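PDB 3S6F: N-acetyltransferase domain-containing protein from Deinococcus radiodurans, which binds coenzyme A and probably transfers an acetyl group from acetyl-CoA to an amine as a GNAT-type N-acetyltransferase. Local coordinates for residues A[9-19]-A[50-61]. Residues are numbered along the deposited sequence; the frame is centred on the assembly and turned at random.
Sequences DIQFQTTLEGV and FVLARTPDGQVI
Arg54 reaches across to residues 9-19 through its guanidinium: NH1 donates to Gln13 OE1 at 2.9 Å and NH2 to Gly18 O at 2.8 Å. OE1 lies in the guanidinium plane, yet NH1 stands 43° out of the amide plane, and the two flat groups are turned 77° apart. The bend at chi3 (73°) swings the group round to Gly58, whose carbonyl oxygen NE and NH2 grip side-on, so the head is fixed from both segments. Gln13 NE2 in turn holds Thr15 O and Glu17 O, tying down the loop that ends in the type II turn 16-19. Val19 CG2 sits over the guanidinium centre, 3.6 Å above its plane. A leucine at Arg54 would probably leave Gln13 OE1 and the carbonyls of Gly18 and Gly58 without these donors, though NE2 would still hold the amide. Beneath, Gln11 with Arg54 and Gln13 with Leu52 are antiparallel hydrogen-bonded pairs, each N donating to the partner's O; Phe12 with Ala53 is the non-hydrogen-bonded pair between them. One water bridges Asp9 O to Arg54 O, another Thr14 O to Phe50 N. On the Phe12 face, Ala53 CB is 3.9 Å from Phe12 CE2 and 3.8 Å from Ile10 CG2. On the other, Leu16 CG meets Phe50 CZ at 3.8 Å. Strand 11-13 is one edge of the chain's mixed sheet, as at the start of the GNAT fold; helix 90-102 packs on Phe12, whose ring makes a cation-pi contact with Arg97, while helix 37-46 packs against Leu16, Phe50 and Leu52.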
loop_
_atom_site.group_PDB
_atom_site.type_symbol
_atom_site.label_atom_id
_atom_site.label_comp_id
_atom_site.label_asym_id
_atom_site.label_seq_id
_atom_site.Cartn_x
_atom_site.Cartn_y
_atom_site.Cartn_z
ATOM N N ASP A 9 3.429 -29.079 12.025
ATOM C CA ASP A 9 3.794 -28.306 13.246
ATOM C C ASP A 9 4.348 -26.896 12.839
ATOM O O ASP A 9 5.404 -26.398 13.297
ATOM C CB ASP A 9 4.805 -29.043 14.137
ATOM C CG ASP A 9 4.886 -30.522 13.844
ATOM O OD1 ASP A 9 4.057 -31.241 14.410
ATOM O OD2 ASP A 9 5.781 -30.941 13.058
ATOM N N ILE A 10 3.674 -26.286 11.896
ATOM C CA ILE A 10 3.824 -24.835 11.695
ATOM C C ILE A 10 2.666 -24.197 12.385
ATOM O O ILE A 10 1.503 -24.630 12.227
ATOM C CB ILE A 10 3.830 -24.477 10.205
ATOM C CG1 ILE A 10 5.074 -25.063 9.514
ATOM C CG2 ILE A 10 3.757 -22.956 10.014
ATOM C CD1 ILE A 10 6.402 -24.730 10.220
ATOM N N GLN A 11 2.978 -23.165 13.155
ATOM C CA GLN A 11 1.999 -22.339 13.810
ATOM C C GLN A 11 2.026 -20.933 13.259
ATOM O O GLN A 11 3.067 -20.445 12.848
ATOM C CB GLN A 11 2.273 -22.334 15.303
ATOM C CG GLN A 11 2.033 -23.755 15.926
ATOM C CD GLN A 11 1.849 -23.697 17.424
ATOM O OE1 GLN A 11 2.819 -23.809 18.179
ATOM N NE2 GLN A 11 0.618 -23.459 17.861
ATOM N N PHE A 12 0.887 -20.264 13.317
ATOM C CA PHE A 12 0.747 -18.909 12.779
ATOM C C PHE A 12 0.398 -17.948 13.887
ATOM O O PHE A 12 -0.339 -18.292 14.833
ATOM C CB PHE A 12 -0.366 -18.880 11.730
ATOM C CG PHE A 12 -0.099 -19.754 10.568
ATOM C CD1 PHE A 12 -0.492 -21.081 10.563
ATOM C CD2 PHE A 12 0.523 -19.255 9.430
ATOM C CE1 PHE A 12 -0.261 -21.888 9.497
ATOM C CE2 PHE A 12 0.767 -20.056 8.353
ATOM C CZ PHE A 12 0.384 -21.394 8.372
ATOM N N GLN A 13 0.879 -16.711 13.764
ATOM C CA GLN A 13 0.508 -15.657 14.679
ATOM C C GLN A 13 0.541 -14.314 13.963
ATOM O O GLN A 13 1.196 -14.164 12.934
ATOM C CB GLN A 13 1.345 -15.648 15.961
ATOM C CG GLN A 13 2.775 -15.291 15.773
ATOM C CD GLN A 13 3.525 -15.428 17.055
ATOM O OE1 GLN A 13 3.780 -16.551 17.502
ATOM N NE2 GLN A 13 3.872 -14.318 17.662
ATOM N N THR A 14 -0.152 -13.349 14.559
ATOM C CA THR A 14 -0.333 -12.031 13.991
ATOM C C THR A 14 0.146 -10.925 14.925
ATOM O O THR A 14 -0.208 -9.758 14.758
ATOM C CB THR A 14 -1.811 -11.821 13.613
ATOM O OG1 THR A 14 -2.599 -11.929 14.804
ATOM C CG2 THR A 14 -2.280 -12.840 12.591
ATOM N N THR A 15 0.974 -11.293 15.906
ATOM C CA THR A 15 1.621 -10.356 16.800
ATOM C C THR A 15 3.108 -10.699 16.861
ATOM O O THR A 15 3.532 -11.763 16.416
ATOM C CB THR A 15 1.083 -10.408 18.226
ATOM O OG1 THR A 15 1.674 -11.507 18.908
ATOM C CG2 THR A 15 -0.440 -10.400 18.274
ATOM N N LEU A 16 3.889 -9.805 17.450
ATOM C CA LEU A 16 5.289 -10.032 17.724
ATOM C C LEU A 16 5.528 -10.605 19.121
ATOM O O LEU A 16 6.658 -10.716 19.558
ATOM C CB LEU A 16 6.091 -8.746 17.512
ATOM C CG LEU A 16 6.235 -8.315 16.053
ATOM C CD1 LEU A 16 6.634 -6.845 15.972
ATOM C CD2 LEU A 16 7.266 -9.213 15.355
ATOM N N GLU A 17 4.471 -10.978 19.862
ATOM C CA GLU A 17 4.672 -11.566 21.193
ATOM C C GLU A 17 5.444 -12.866 21.045
ATOM O O GLU A 17 5.061 -13.739 20.293
ATOM C CB GLU A 17 3.333 -11.776 21.907
ATOM C CG GLU A 17 2.627 -10.471 22.201
ATOM C CD GLU A 17 1.421 -10.648 23.108
ATOM O OE1 GLU A 17 0.700 -11.644 22.914
ATOM O OE2 GLU A 17 1.180 -9.855 24.048
ATOM N N GLY A 18 6.551 -12.975 21.763
ATOM C CA GLY A 18 7.350 -14.183 21.695
ATOM C C GLY A 18 8.261 -14.283 20.492
ATOM O O GLY A 18 8.872 -15.336 20.272
ATOM N N VAL A 19 8.385 -13.212 19.706
ATOM C CA VAL A 19 9.254 -13.196 18.526
ATOM C C VAL A 19 10.382 -12.210 18.745
ATOM O O VAL A 19 10.141 -11.018 18.992
ATOM C CB VAL A 19 8.469 -12.757 17.286
ATOM C CG1 VAL A 19 9.379 -12.700 16.029
ATOM C CG2 VAL A 19 7.272 -13.660 17.044
ATOM N N PHE A 50 0.018 -8.291 9.949
ATOM C CA PHE A 50 0.989 -9.235 9.394
ATOM C C PHE A 50 0.649 -10.628 9.869
ATOM O O PHE A 50 -0.110 -10.790 10.834
ATOM C CB PHE A 50 2.442 -8.853 9.758
ATOM C CG PHE A 50 2.693 -8.855 11.224
ATOM C CD1 PHE A 50 3.042 -10.018 11.902
ATOM C CD2 PHE A 50 2.570 -7.687 11.961
ATOM C CE1 PHE A 50 3.263 -10.012 13.263
ATOM C CE2 PHE A 50 2.793 -7.696 13.325
ATOM C CZ PHE A 50 3.139 -8.861 13.969
ATOM N N VAL A 51 1.226 -11.627 9.194
ATOM C CA VAL A 51 1.104 -13.020 9.613
ATOM C C VAL A 51 2.488 -13.663 9.570
ATOM O O VAL A 51 3.201 -13.470 8.593
ATOM C CB VAL A 51 0.113 -13.841 8.756
ATOM C CG1 VAL A 51 -0.134 -15.227 9.369
ATOM C CG2 VAL A 51 -1.221 -13.104 8.569
ATOM N N LEU A 52 2.847 -14.368 10.626
ATOM C CA LEU A 52 4.069 -15.142 10.737
ATOM C C LEU A 52 3.760 -16.625 10.793
ATOM O O LEU A 52 2.820 -17.027 11.474
ATOM C CB LEU A 52 4.820 -14.779 12.044
ATOM C CG LEU A 52 5.026 -13.296 12.325
ATOM C CD1 LEU A 52 5.788 -13.080 13.627
ATOM C CD2 LEU A 52 5.753 -12.600 11.158
ATOM N N ALA A 53 4.608 -17.412 10.142
ATOM C CA ALA A 53 4.604 -18.872 10.205
ATOM C C ALA A 53 5.870 -19.297 10.923
ATOM O O ALA A 53 6.954 -18.874 10.530
ATOM C CB ALA A 53 4.568 -19.460 8.800
ATOM N N ARG A 54 5.715 -20.072 11.998
ATOM C CA ARG A 54 6.818 -20.420 12.896
ATOM C C ARG A 54 6.914 -21.932 13.075
ATOM O O ARG A 54 5.905 -22.615 13.205
ATOM C CB ARG A 54 6.615 -19.777 14.276
ATOM C CG ARG A 54 6.477 -18.258 14.196
ATOM C CD ARG A 54 6.305 -17.623 15.566
ATOM N NE ARG A 54 7.527 -17.621 16.339
ATOM C CZ ARG A 54 7.625 -17.242 17.595
ATOM N NH1 ARG A 54 6.557 -16.950 18.299
ATOM N NH2 ARG A 54 8.807 -17.195 18.152
ATOM N N THR A 55 8.137 -22.414 13.151
ATOM C CA THR A 55 8.397 -23.789 13.590
ATOM C C THR A 55 8.309 -23.837 15.133
ATOM O O THR A 55 8.285 -22.815 15.805
ATOM C CB THR A 55 9.761 -24.279 13.065
ATOM O OG1 THR A 55 10.747 -23.274 13.310
ATOM C CG2 THR A 55 9.699 -24.578 11.605
ATOM N N PRO A 56 8.294 -25.067 15.706
ATOM C CA PRO A 56 8.124 -25.195 17.138
ATOM C C PRO A 56 9.192 -24.504 17.979
ATOM O O PRO A 56 8.878 -24.047 19.090
ATOM C CB PRO A 56 8.081 -26.720 17.361
ATOM C CG PRO A 56 7.594 -27.277 16.088
ATOM C CD PRO A 56 8.109 -26.348 15.007
ATOM N N ASP A 57 10.411 -24.392 17.462
ATOM C CA ASP A 57 11.472 -23.700 18.158
ATOM C C ASP A 57 11.348 -22.171 18.131
ATOM O O ASP A 57 12.153 -21.482 18.753
ATOM C CB ASP A 57 12.864 -24.108 17.649
ATOM C CG ASP A 57 13.136 -23.703 16.193
ATOM O OD1 ASP A 57 12.247 -23.069 15.539
ATOM O OD2 ASP A 57 14.271 -23.978 15.715
ATOM N N GLY A 58 10.337 -21.638 17.433
ATOM C CA GLY A 58 10.083 -20.228 17.386
ATOM C C GLY A 58 10.679 -19.510 16.194
ATOM O O GLY A 58 10.361 -18.333 15.992
ATOM N N GLN A 59 11.512 -20.180 15.384
ATOM C CA GLN A 59 11.995 -19.542 14.167
ATOM C C GLN A 59 10.832 -19.188 13.269
ATOM O O GLN A 59 9.948 -20.002 13.038
ATOM C CB GLN A 59 12.921 -20.475 13.399
ATOM C CG GLN A 59 13.409 -20.005 12.000
ATOM C CD GLN A 59 14.319 -18.793 12.013
ATOM O OE1 GLN A 59 15.260 -18.734 12.839
ATOM N NE2 GLN A 59 14.083 -17.815 11.072
ATOM N N VAL A 60 10.871 -17.984 12.702
ATOM C CA VAL A 60 9.914 -17.564 11.699
ATOM C C VAL A 60 10.406 -18.060 10.334
ATOM O O VAL A 60 11.507 -17.705 9.907
ATOM C CB VAL A 60 9.717 -16.035 11.693
ATOM C CG1 VAL A 60 8.723 -15.624 10.580
ATOM C CG2 VAL A 60 9.215 -15.560 13.087
ATOM N N ILE A 61 9.633 -18.881 9.638
ATOM C CA ILE A 61 10.073 -19.374 8.346
ATOM C C ILE A 61 9.243 -18.831 7.182
ATOM O O ILE A 61 9.584 -19.054 6.031
ATOM C CB ILE A 61 10.262 -20.916 8.293
ATOM C CG1 ILE A 61 8.957 -21.635 8.621
ATOM C CG2 ILE A 61 11.398 -21.379 9.236
ATOM C CD1 ILE A 61 7.840 -21.542 7.571
HETATM O O HOH W 1 5.312 -24.441 15.441
HETATM O O HOH W 2 -1.205 -8.131 12.738
#